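Local atomic coordinates of thiosulfate reductase (Thermus thermophilus, PDB entry 2VPZ), a protein that is probably an oxidoreductase that reduces polysulfide or thiosulfate, and carries molybdenum, two molybdopterin guanine dinucleotides and a [4Fe-4S] cluster. Residues 201-206 against 325-330; 231-236 against 248-253; 262-267 against 313-318. All coordinates share one frame; numbering follows the deposited sequence.

Contact 1: 201-206 against 325-330; sequences RYIVLI and RAVLPP
Val204 and Leu328 meet at the apolar centre of this contact, with Val204 CB 3.8 Å from Leu328 CG. They lie where strand 202-206 runs parallel to the short strand 326-327 and the residues after it, in a four-stranded sheet with a Rossmann-like strand order. Strand 326-327 is its outermost strand on this side. Leu328 also reaches Ile206, its CD2 approaching the CD1 of that residue loosely. The side chain of Ile206 comes within about 4 Å of a bound molybdopterin guanine dinucleotide. Helices 257-270 and 309-320 cover the face that carries Tyr202, Val204 and Leu328.

The opposite face carries Ile203, Val327 and Pro329. Ile203 CG2 packs against Pro329 CD at 3.8 Å, the two side chains crossing at about a right angle. Here CG2 stands anti to the backbone N of Ile203, beside the carbonyl carbon, and this turns the methyl to the proline. Leu205 CD2 touches the same Pro329 CD more loosely.

Between the two faces, backbone bonds join the strands. Val204 N donates to Val327 O at 2.9 Å. Val327 N returns a bond to Tyr202 O at 3.1 Å. Pro329 has no N-H to give, and Val204 O meets its CD instead, at 3.4 Å. The hydroxyl of Tyr202 leads off to Glu318.

At the polar edge Arg201 N donates to Arg325 O at 2.7 Å, and Tyr202 N adds a weak bond to the same oxygen. The two arginine side chains run side by side and point the same way. Their guanidinium planes are only 8° apart, yet they are not stacked on each other. Arg201 NH2 is bonded to Asn228 O. Arg201 CG lies over one face of the Arg325 guanidinium, offset toward the rim, 3.2 Å from Arg325 NH2.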
loop_
_atom_site.group_PDB
_atom_site.type_symbol
_atom_site.label_atom_id
_atom_site.label_comp_id
_atom_site.label_asym_id
_atom_site.label_seq_id
_atom_site.Cartn_x
_atom_site.Cartn_y
_atom_site.Cartn_z
ATOM N N ARG A 201 -14.557 -21.383 15.093
ATOM C CA ARG A 201 -13.250 -20.731 15.345
ATOM C C ARG A 201 -12.087 -21.157 14.473
ATOM O O ARG A 201 -11.044 -20.485 14.368
ATOM C CB ARG A 201 -12.861 -20.977 16.788
ATOM C CG ARG A 201 -13.566 -20.095 17.779
ATOM C CD ARG A 201 -12.920 -18.718 17.769
ATOM N NE ARG A 201 -13.641 -17.714 16.985
ATOM C CZ ARG A 201 -13.184 -16.508 16.671
ATOM N NH1 ARG A 201 -11.979 -16.135 17.076
ATOM N NH2 ARG A 201 -13.930 -15.677 15.950
ATOM N N TYR A 202 -12.303 -22.330 13.890
ATOM C CA TYR A 202 -11.362 -23.023 13.009
ATOM C C TYR A 202 -12.275 -23.902 12.124
ATOM O O TYR A 202 -13.070 -24.698 12.632
ATOM C CB TYR A 202 -10.441 -23.885 13.895
ATOM C CG TYR A 202 -9.210 -24.429 13.192
ATOM C CD1 TYR A 202 -8.027 -23.687 13.112
ATOM C CD2 TYR A 202 -9.213 -25.714 12.624
ATOM C CE1 TYR A 202 -6.883 -24.189 12.502
ATOM C CE2 TYR A 202 -8.076 -26.242 12.008
ATOM C CZ TYR A 202 -6.913 -25.477 11.949
ATOM O OH TYR A 202 -5.783 -25.967 11.349
ATOM N N ILE A 203 -12.148 -23.746 10.812
ATOM C CA ILE A 203 -12.965 -24.472 9.834
ATOM C C ILE A 203 -12.159 -25.246 8.761
ATOM O O ILE A 203 -11.287 -24.667 8.111
ATOM C CB ILE A 203 -13.939 -23.455 9.109
ATOM C CG1 ILE A 203 -14.844 -22.778 10.131
ATOM C CG2 ILE A 203 -14.763 -24.161 8.001
ATOM C CD1 ILE A 203 -15.685 -21.626 9.549
ATOM N N VAL A 204 -12.428 -26.536 8.574
ATOM C CA VAL A 204 -11.709 -27.302 7.549
ATOM C C VAL A 204 -12.629 -27.739 6.393
ATOM O O VAL A 204 -13.569 -28.528 6.586
ATOM C CB VAL A 204 -10.949 -28.561 8.158
ATOM C CG1 VAL A 204 -10.133 -29.269 7.049
ATOM C CG2 VAL A 204 -10.008 -28.122 9.308
ATOM N N LEU A 205 -12.348 -27.192 5.208
ATOM C CA LEU A 205 -13.081 -27.443 3.964
ATOM C C LEU A 205 -12.387 -28.471 3.076
ATOM O O LEU A 205 -11.236 -28.278 2.651
ATOM C CB LEU A 205 -13.280 -26.131 3.146
ATOM C CG LEU A 205 -13.958 -24.958 3.889
ATOM C CD1 LEU A 205 -14.042 -23.718 2.984
ATOM C CD2 LEU A 205 -15.359 -25.388 4.382
ATOM N N ILE A 206 -13.065 -29.582 2.823
ATOM C CA ILE A 206 -12.562 -30.604 1.939
ATOM C C ILE A 206 -13.334 -30.578 0.569
ATOM O O ILE A 206 -14.440 -31.112 0.467
ATOM C CB ILE A 206 -12.598 -32.051 2.645
ATOM C CG1 ILE A 206 -11.658 -32.060 3.859
ATOM C CG2 ILE A 206 -12.226 -33.162 1.624
ATOM C CD1 ILE A 206 -11.314 -33.446 4.434
ATOM N N ARG A 325 -15.450 -25.766 19.125
ATOM C CA ARG A 325 -15.575 -24.753 18.065
ATOM C C ARG A 325 -14.649 -24.828 16.819
ATOM O O ARG A 325 -14.208 -23.815 16.247
ATOM C CB ARG A 325 -15.531 -23.375 18.749
ATOM C CG ARG A 325 -16.352 -23.377 20.048
ATOM C CD ARG A 325 -16.943 -22.019 20.314
ATOM N NE ARG A 325 -15.899 -21.041 20.538
ATOM C CZ ARG A 325 -15.936 -19.758 20.181
ATOM N NH1 ARG A 325 -16.998 -19.270 19.553
ATOM N NH2 ARG A 325 -14.905 -18.955 20.461
ATOM N N ALA A 326 -14.388 -26.070 16.433
ATOM C CA ALA A 326 -13.600 -26.478 15.274
ATOM C C ALA A 326 -14.530 -27.441 14.509
ATOM O O ALA A 326 -15.018 -28.410 15.116
ATOM C CB ALA A 326 -12.333 -27.226 15.718
ATOM N N VAL A 327 -14.786 -27.169 13.220
ATOM C CA VAL A 327 -15.659 -27.980 12.339
ATOM C C VAL A 327 -15.119 -28.356 10.952
ATOM O O VAL A 327 -14.486 -27.528 10.280
ATOM C CB VAL A 327 -16.976 -27.260 11.853
ATOM C CG1 VAL A 327 -18.226 -28.009 12.296
ATOM C CG2 VAL A 327 -16.957 -25.801 12.217
ATOM N N LEU A 328 -15.388 -29.583 10.514
ATOM C CA LEU A 328 -15.101 -29.960 9.130
ATOM C C LEU A 328 -16.515 -29.999 8.490
ATOM O O LEU A 328 -17.122 -31.065 8.442
ATOM C CB LEU A 328 -14.459 -31.345 8.980
ATOM C CG LEU A 328 -12.995 -31.551 9.284
ATOM C CD1 LEU A 328 -12.806 -31.648 10.766
ATOM C CD2 LEU A 328 -12.519 -32.840 8.653
ATOM N N PRO A 329 -17.066 -28.855 8.007
ATOM C CA PRO A 329 -18.408 -29.071 7.441
ATOM C C PRO A 329 -18.419 -30.046 6.252
ATOM O O PRO A 329 -17.502 -29.986 5.417
ATOM C CB PRO A 329 -18.873 -27.680 6.979
ATOM C CG PRO A 329 -17.880 -26.708 7.551
ATOM C CD PRO A 329 -16.588 -27.493 7.758
ATOM N N PRO A 330 -19.429 -30.954 6.154
ATOM C CA PRO A 330 -19.473 -31.886 5.010
ATOM C C PRO A 330 -19.877 -31.166 3.679
ATOM O O PRO A 330 -20.869 -30.437 3.661
ATOM C CB PRO A 330 -20.529 -32.937 5.405
ATOM C CG PRO A 330 -20.951 -32.620 6.827
ATOM C CD PRO A 330 -20.545 -31.176 7.081
#

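Contact 2: 231-236 against 248-253; sequences KVVVVD and RWLPIK. With MGD (2-amino-5,6-dimercapto-7-methyl-3,7,8a,9-tetrahydro-8-oxa-1,3,9,10-tetraaza-anthracen-4-one guanosine dinucleotide), chain I.
Trp249 spends its indole N-H on the backbone of the neighbouring strand, an unusual addition to a parallel pairing. Its NE1 donates to Asp236 O at 3.0 Å. The bond is bent (141°), and the oxygen sits at the ring edge, tilted 26° from the ring plane. The indole CG is anti to the backbone N of Trp249 (chi1 173°), which carries the ring along the strand to the end of its neighbour. Pro251 CB lies over one face of the ring. A side chain of another protein chain also packs on Trp249.

Strands 231-235 and 248-250 are otherwise regular neighbours in the parallel sheet. Val234 uses both its backbone groups: its N donates to Arg248 O at 3.0 Å and its O accepts from Leu250 N at 2.8 Å. Asp236 N adds a weak bond to Leu250 O. That oxygen also takes Ile252 N, closing an inverse gamma turn centred on Pro251.

On one face Leu250 CG rests near Val233 CG1 and Val235 CG2. Val233 runs alongside the aliphatic part of Arg248. The turn brings Ile252 back, its CB 3.9 Å from Val235 CG1.

The strand end then meets the cofactor. The guanine amino group N2 of the bound MGD donates to Val235 O at 3.0 Å, and Ile252 CG2 lies close to the same base. Asp236 takes both ribose hydroxyls: O3' donates to OD2 at 2.7 Å, and O2' to OD1, at a modelled distance so short that its exact length is doubtful. Its place recalls the acidic residue that binds the ribose hydroxyls at the end of the second strand in many Rossmann folds. Arg238 N also donates to OD1, and together these bonds are consistent with an ionised carboxylate that holds the ribose.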
loop_
_atom_site.group_PDB
_atom_site.type_symbol
_atom_site.label_atom_id
_atom_site.label_comp_id
_atom_site.label_asym_id
_atom_site.label_seq_id
_atom_site.Cartn_x
_atom_site.Cartn_y
_atom_site.Cartn_z
ATOM N N LYS A 231 -10.280 -18.684 11.255
ATOM C CA LYS A 231 -9.232 -19.150 10.370
ATOM C C LYS A 231 -9.654 -20.513 9.761
ATOM O O LYS A 231 -10.067 -21.464 10.461
ATOM C CB LYS A 231 -7.858 -19.095 11.070
ATOM C CG LYS A 231 -7.181 -20.331 11.599
ATOM C CD LYS A 231 -5.795 -19.929 12.170
ATOM C CE LYS A 231 -5.517 -18.407 12.007
ATOM N NZ LYS A 231 -4.828 -17.808 13.193
ATOM N N VAL A 232 -9.607 -20.516 8.427
ATOM C CA VAL A 232 -10.041 -21.515 7.445
ATOM C C VAL A 232 -8.966 -22.341 6.703
ATOM O O VAL A 232 -8.113 -21.763 6.021
ATOM C CB VAL A 232 -10.911 -20.744 6.344
ATOM C CG1 VAL A 232 -11.642 -21.702 5.411
ATOM C CG2 VAL A 232 -11.888 -19.766 7.032
ATOM N N VAL A 233 -9.019 -23.671 6.792
ATOM C CA VAL A 233 -8.067 -24.547 6.086
ATOM C C VAL A 233 -8.751 -25.208 4.845
ATOM O O VAL A 233 -9.808 -25.799 4.977
ATOM C CB VAL A 233 -7.496 -25.683 7.035
ATOM C CG1 VAL A 233 -6.541 -26.599 6.251
ATOM C CG2 VAL A 233 -6.751 -25.058 8.250
ATOM N N VAL A 234 -8.185 -25.070 3.650
ATOM C CA VAL A 234 -8.788 -25.687 2.462
ATOM C C VAL A 234 -7.910 -26.820 1.896
ATOM O O VAL A 234 -6.709 -26.656 1.707
ATOM C CB VAL A 234 -9.095 -24.640 1.305
ATOM C CG1 VAL A 234 -9.502 -25.365 -0.003
ATOM C CG2 VAL A 234 -10.222 -23.690 1.732
ATOM N N VAL A 235 -8.549 -27.974 1.675
ATOM C CA VAL A 235 -7.929 -29.184 1.128
ATOM C C VAL A 235 -8.569 -29.337 -0.270
ATOM O O VAL A 235 -9.788 -29.517 -0.389
ATOM C CB VAL A 235 -8.262 -30.417 2.030
ATOM C CG1 VAL A 235 -7.558 -31.669 1.505
ATOM C CG2 VAL A 235 -7.869 -30.122 3.503
ATOM N N ASP A 236 -7.763 -29.268 -1.335
ATOM C CA ASP A 236 -8.269 -29.295 -2.719
ATOM C C ASP A 236 -7.044 -29.355 -3.674
ATOM O O ASP A 236 -6.031 -28.711 -3.412
ATOM C CB ASP A 236 -9.036 -27.935 -2.934
ATOM C CG ASP A 236 -10.024 -27.942 -4.140
ATOM O OD1 ASP A 236 -9.695 -28.477 -5.222
ATOM O OD2 ASP A 236 -11.136 -27.333 -4.002
ATOM N N ARG A 248 -4.373 -21.835 5.614
ATOM C CA ARG A 248 -3.588 -22.933 5.027
ATOM C C ARG A 248 -4.230 -23.567 3.759
ATOM O O ARG A 248 -5.436 -23.810 3.738
ATOM C CB ARG A 248 -3.355 -24.068 6.036
ATOM C CG ARG A 248 -2.923 -23.629 7.424
ATOM C CD ARG A 248 -2.809 -24.807 8.414
ATOM N NE ARG A 248 -1.501 -25.460 8.358
ATOM C CZ ARG A 248 -0.572 -25.434 9.315
ATOM N NH1 ARG A 248 -0.798 -24.786 10.444
ATOM N NH2 ARG A 248 0.604 -26.036 9.133
ATOM N N TRP A 249 -3.453 -23.792 2.694
ATOM C CA TRP A 249 -3.960 -24.512 1.515
ATOM C C TRP A 249 -3.219 -25.873 1.456
ATOM O O TRP A 249 -2.000 -25.877 1.350
ATOM C CB TRP A 249 -3.718 -23.778 0.168
ATOM C CG TRP A 249 -4.090 -24.616 -1.123
ATOM C CD1 TRP A 249 -5.157 -25.477 -1.281
ATOM C CD2 TRP A 249 -3.400 -24.613 -2.405
ATOM N NE1 TRP A 249 -5.157 -26.003 -2.562
ATOM C CE2 TRP A 249 -4.095 -25.498 -3.266
ATOM C CE3 TRP A 249 -2.258 -23.953 -2.896
ATOM C CZ2 TRP A 249 -3.688 -25.738 -4.601
ATOM C CZ3 TRP A 249 -1.840 -24.187 -4.232
ATOM C CH2 TRP A 249 -2.563 -25.084 -5.061
ATOM N N LEU A 250 -3.911 -27.014 1.572
ATOM C CA LEU A 250 -3.231 -28.322 1.422
ATOM C C LEU A 250 -3.507 -28.847 -0.040
ATOM O O LEU A 250 -4.603 -29.381 -0.310
ATOM C CB LEU A 250 -3.679 -29.371 2.488
ATOM C CG LEU A 250 -3.976 -28.997 3.961
ATOM C CD1 LEU A 250 -3.952 -30.242 4.902
ATOM C CD2 LEU A 250 -2.970 -27.951 4.463
ATOM N N PRO A 251 -2.541 -28.678 -1.011
ATOM C CA PRO A 251 -2.765 -29.171 -2.386
ATOM C C PRO A 251 -2.696 -30.706 -2.546
ATOM O O PRO A 251 -1.759 -31.235 -3.166
ATOM C CB PRO A 251 -1.725 -28.460 -3.256
ATOM C CG PRO A 251 -0.753 -27.777 -2.305
ATOM C CD PRO A 251 -1.262 -27.975 -0.870
ATOM N N ILE A 252 -3.703 -31.388 -1.998
ATOM C CA ILE A 252 -3.823 -32.848 -1.979
ATOM C C ILE A 252 -3.846 -33.590 -3.321
ATOM O O ILE A 252 -4.420 -33.140 -4.323
ATOM C CB ILE A 252 -5.104 -33.281 -1.131
ATOM C CG1 ILE A 252 -4.828 -34.551 -0.338
ATOM C CG2 ILE A 252 -6.332 -33.447 -2.064
ATOM C CD1 ILE A 252 -6.083 -35.367 0.036
ATOM N N LYS A 253 -3.184 -34.742 -3.369
ATOM C CA LYS A 253 -3.189 -35.539 -4.589
ATOM C C LYS A 253 -4.661 -36.031 -4.725
ATOM O O LYS A 253 -5.228 -36.536 -3.751
ATOM C CB LYS A 253 -2.188 -36.706 -4.472
ATOM C CG LYS A 253 -2.612 -37.947 -5.207
ATOM C CD LYS A 253 -1.470 -38.941 -5.358
ATOM C CE LYS A 253 -1.540 -39.664 -6.700
ATOM N NZ LYS A 253 -0.613 -40.836 -6.770
HETATM P PB MGD I . -17.253 -30.041 -4.315
HETATM O O1B MGD I . -17.322 -31.112 -5.330
HETATM O O2B MGD I . -17.014 -30.357 -2.927
HETATM O O3B MGD I . -18.659 -29.357 -4.654
HETATM O O3A MGD I . -20.498 -27.643 -5.050
HETATM P PA MGD I . -19.651 -28.343 -3.919
HETATM O O1A MGD I . -20.670 -28.986 -3.101
HETATM O O2A MGD I . -18.912 -27.322 -3.194
HETATM O "O5'" MGD I . -16.168 -28.997 -4.714
HETATM C "C5'" MGD I . -15.681 -28.634 -6.008
HETATM C "C4'" MGD I . -14.197 -28.530 -5.699
HETATM O "O4'" MGD I . -13.852 -29.885 -5.456
HETATM C "C3'" MGD I . -13.240 -28.072 -6.832
HETATM O "O3'" MGD I . -12.331 -27.042 -6.364
HETATM C "C2'" MGD I . -12.411 -29.328 -7.199
HETATM O "O2'" MGD I . -11.035 -28.974 -7.253
HETATM C "C1'" MGD I . -12.525 -30.153 -5.942
HETATM N N9 MGD I . -12.013 -31.551 -5.940
HETATM C C8 MGD I . -11.992 -32.417 -7.003
HETATM N N7 MGD I . -11.447 -33.619 -6.661
HETATM C C5 MGD I . -11.088 -33.518 -5.355
HETATM C C6 MGD I . -10.382 -34.389 -4.392
HETATM O O6 MGD I . -10.098 -35.531 -4.766
HETATM N N1 MGD I . -10.170 -33.950 -3.153
HETATM C C2 MGD I . -10.508 -32.690 -2.764
HETATM N N2 MGD I . -10.261 -32.277 -1.471
HETATM N N3 MGD I . -11.154 -31.818 -3.599
HETATM C C4 MGD I . -11.466 -32.164 -4.878
HETATM C C10 MGD I . -21.612 -28.121 -5.774
HETATM C C11 MGD I . -22.796 -27.533 -5.076
HETATM O O11 MGD I . -22.790 -26.117 -5.309
HETATM C C12 MGD I . -24.128 -28.274 -5.364
HETATM S S12 MGD I . -24.269 -29.941 -5.185
HETATM C C13 MGD I . -25.277 -27.625 -5.769
HETATM S S13 MGD I . -26.739 -28.480 -5.950
HETATM C C14 MGD I . -25.275 -26.140 -6.030
HETATM N N15 MGD I . -25.258 -25.742 -7.389
HETATM C C16 MGD I . -24.776 -24.515 -7.767
HETATM C C17 MGD I . -24.759 -23.987 -9.178
HETATM O O17 MGD I . -25.270 -24.677 -10.103
HETATM N N18 MGD I . -24.271 -22.724 -9.427
HETATM C C19 MGD I . -23.723 -22.029 -8.397
HETATM N N19 MGD I . -23.190 -20.860 -8.695
HETATM N N20 MGD I . -23.643 -22.425 -7.083
HETATM C C21 MGD I . -24.197 -23.630 -6.748
HETATM N N22 MGD I . -24.154 -24.113 -5.516
HETATM C C23 MGD I . -24.157 -25.509 -5.226
#

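Contact 3: 262-267 against 313-318; sequences LAWIHV and REVARE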
loop_
_atom_site.group_PDB
_atom_site.type_symbol
_atom_site.label_atom_id
_atom_site.label_comp_id
_atom_site.label_asym_id
_atom_site.label_seq_id
_atom_site.Cartn_x
_atom_site.Cartn_y
_atom_site.Cartn_z
ATOM N N LEU A 262 -8.198 -40.460 7.918
ATOM C CA LEU A 262 -7.789 -41.553 8.836
ATOM C C LEU A 262 -6.567 -41.176 9.727
ATOM O O LEU A 262 -6.536 -41.509 10.920
ATOM C CB LEU A 262 -7.478 -42.867 8.073
ATOM C CG LEU A 262 -8.637 -43.558 7.336
ATOM C CD1 LEU A 262 -8.114 -44.730 6.504
ATOM C CD2 LEU A 262 -9.707 -44.038 8.332
ATOM N N ALA A 263 -5.578 -40.491 9.147
ATOM C CA ALA A 263 -4.367 -40.050 9.871
ATOM C C ALA A 263 -4.652 -38.913 10.883
ATOM O O ALA A 263 -3.892 -38.707 11.832
ATOM C CB ALA A 263 -3.227 -39.630 8.883
ATOM N N TRP A 264 -5.725 -38.160 10.671
ATOM C CA TRP A 264 -6.120 -37.125 11.620
ATOM C C TRP A 264 -6.875 -37.835 12.765
ATOM O O TRP A 264 -6.742 -37.461 13.934
ATOM C CB TRP A 264 -7.006 -36.041 10.985
ATOM C CG TRP A 264 -6.266 -34.950 10.224
ATOM C CD1 TRP A 264 -4.926 -34.646 10.293
ATOM C CD2 TRP A 264 -6.832 -34.017 9.288
ATOM N NE1 TRP A 264 -4.636 -33.594 9.454
ATOM C CE2 TRP A 264 -5.782 -33.187 8.828
ATOM C CE3 TRP A 264 -8.128 -33.804 8.794
ATOM C CZ2 TRP A 264 -5.991 -32.151 7.887
ATOM C CZ3 TRP A 264 -8.346 -32.777 7.861
ATOM C CH2 TRP A 264 -7.275 -31.963 7.419
ATOM N N ILE A 265 -7.675 -38.845 12.424
ATOM C CA ILE A 265 -8.432 -39.645 13.412
ATOM C C ILE A 265 -7.356 -40.266 14.341
ATOM O O ILE A 265 -7.460 -40.213 15.569
ATOM C CB ILE A 265 -9.321 -40.799 12.721
ATOM C CG1 ILE A 265 -10.686 -40.251 12.258
ATOM C CG2 ILE A 265 -9.501 -41.976 13.703
ATOM C CD1 ILE A 265 -11.397 -41.134 11.184
ATOM N N HIS A 266 -6.318 -40.831 13.733
ATOM C CA HIS A 266 -5.179 -41.399 14.465
ATOM C C HIS A 266 -4.500 -40.367 15.408
ATOM O O HIS A 266 -4.211 -40.688 16.561
ATOM C CB HIS A 266 -4.090 -41.968 13.503
ATOM C CG HIS A 266 -2.830 -42.436 14.149
ATOM N ND1 HIS A 266 -2.386 -43.731 14.053
ATOM C CD2 HIS A 266 -1.921 -41.790 14.877
ATOM C CE1 HIS A 266 -1.258 -43.867 14.713
ATOM N NE2 HIS A 266 -0.955 -42.693 15.225
ATOM N N VAL A 267 -4.230 -39.144 14.942
ATOM C CA VAL A 267 -3.571 -38.153 15.807
ATOM C C VAL A 267 -4.427 -37.702 17.025
ATOM O O VAL A 267 -3.899 -37.540 18.115
ATOM C CB VAL A 267 -3.030 -36.879 15.018
ATOM C CG1 VAL A 267 -2.402 -35.862 16.000
ATOM C CG2 VAL A 267 -1.983 -37.310 13.965
ATOM N N ARG A 313 0.016 -33.390 11.146
ATOM C CA ARG A 313 0.048 -33.304 12.613
ATOM C C ARG A 313 -0.427 -31.946 13.158
ATOM O O ARG A 313 -1.313 -31.882 14.025
ATOM C CB ARG A 313 1.455 -33.548 13.142
ATOM C CG ARG A 313 1.621 -34.919 13.656
ATOM C CD ARG A 313 2.878 -35.176 14.427
ATOM N NE ARG A 313 3.121 -36.584 14.229
ATOM C CZ ARG A 313 3.915 -37.082 13.298
ATOM N NH1 ARG A 313 4.585 -36.269 12.493
ATOM N NH2 ARG A 313 3.954 -38.395 13.113
ATOM N N GLU A 314 0.202 -30.877 12.677
ATOM C CA GLU A 314 -0.129 -29.493 13.048
ATOM C C GLU A 314 -1.626 -29.198 12.826
ATOM O O GLU A 314 -2.281 -28.624 13.704
ATOM C CB GLU A 314 0.724 -28.489 12.252
ATOM C CG GLU A 314 2.009 -27.996 12.935
ATOM C CD GLU A 314 3.007 -27.271 11.990
ATOM O OE1 GLU A 314 2.578 -26.460 11.127
ATOM O OE2 GLU A 314 4.228 -27.516 12.143
ATOM N N VAL A 315 -2.179 -29.568 11.675
ATOM C CA VAL A 315 -3.602 -29.326 11.451
ATOM C C VAL A 315 -4.496 -30.051 12.484
ATOM O O VAL A 315 -5.430 -29.439 12.989
ATOM C CB VAL A 315 -4.036 -29.658 9.970
ATOM C CG1 VAL A 315 -5.582 -29.528 9.799
ATOM C CG2 VAL A 315 -3.322 -28.703 9.020
ATOM N N ALA A 316 -4.233 -31.306 12.842
ATOM C CA ALA A 316 -5.071 -31.966 13.858
ATOM C C ALA A 316 -4.924 -31.353 15.270
ATOM O O ALA A 316 -5.899 -31.300 16.026
ATOM C CB ALA A 316 -4.785 -33.481 13.929
ATOM N N ARG A 317 -3.723 -30.889 15.622
ATOM C CA ARG A 317 -3.459 -30.264 16.931
ATOM C C ARG A 317 -4.204 -28.948 17.084
ATOM O O ARG A 317 -4.860 -28.706 18.106
ATOM C CB ARG A 317 -1.973 -30.019 17.155
ATOM C CG ARG A 317 -1.202 -31.256 17.542
ATOM C CD ARG A 317 0.281 -31.057 17.269
ATOM N NE ARG A 317 1.103 -32.249 17.449
ATOM C CZ ARG A 317 2.408 -32.321 17.206
ATOM N NH1 ARG A 317 3.065 -31.257 16.764
ATOM N NH2 ARG A 317 3.062 -33.461 17.414
ATOM N N GLU A 318 -4.080 -28.111 16.063
ATOM C CA GLU A 318 -4.742 -26.811 15.980
ATOM C C GLU A 318 -6.260 -26.957 16.073
ATOM O O GLU A 318 -6.932 -26.102 16.662
ATOM C CB GLU A 318 -4.417 -26.099 14.654
ATOM C CG GLU A 318 -2.941 -26.057 14.289
ATOM C CD GLU A 318 -2.584 -25.060 13.182
ATOM O OE1 GLU A 318 -3.424 -24.826 12.277
ATOM O OE2 GLU A 318 -1.447 -24.533 13.224
#
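Trp264 of helix 257-270 meets Val315 and Ala316 of helix 309-320. Its CB leaves the helix with CG anti to the carbonyl carbon (chi1 -82°), and this swings the indole across to the second helix. CD1 is the first ring atom to make contact, 3.8 Å from Ala316 CB. NE1 comes next. It lies 4.0 Å from Val315 CB and makes a weak hydrogen bond to Ile312 O, one residue before the segment. The benzene part then passes Val315 CG1. CE2 and CH2 flank the approach, and CZ2 is closest, at 3.3 Å from that methyl. The methyl approaches the ring obliquely. Val315 CG1 is anti to its own backbone N, and this branch does most of the touching. The ring tip continues toward the sheet, where it lies against Leu250, Val204 and Leu328.

Val267, one turn further along, completes the contact. Its CB and CG1 both lie 4.0 Å from Ala316 CB, which sits between this valine and the indole. Val267 CG2 is near Arg313 CG, at 4.3 Å. The charged end of Arg313 goes off to Glu299 in a salt bridge.

With an alanine in place of Trp264, Val315 would probably lose its main partner here, a gap would be likely to open between helix and sheet, and Ile312 O would lose its weak donor.

The contact is plain apolar packing between two helices of an alpha/beta unit. The axes of the two short segments pass 9.4 Å apart at -56°. Helix 298-305 touches Val267 and Arg313 from outside the pair, helix 341-354 packs on Ile265, and strand 248-250 lies against both helices, through Leu250 on Trp264 and Arg248 on Val315.

Overall arrangement
Of the parts described, strand 202-206 comes first along the chain from the N terminus, then, after helix 216-227, strand 231-235. Contact 2 then closes a short loop without helix or strand, adding strand 248-250 at one edge. Helix 257-270 follows, and contact 3 closes a longer, largely helical loop when helix 309-320 packs on it. Strand 326-327 comes last and closes the widest loop, that of contact 1, at the other edge. Contacts 2 and 3 follow one another inside that loop, and none cross. Strands 202-206 and 231-235 join contacts 1 and 2 in one sheet. Arg248 bridges contact 2 to Glu314 and Glu318 of contact 3.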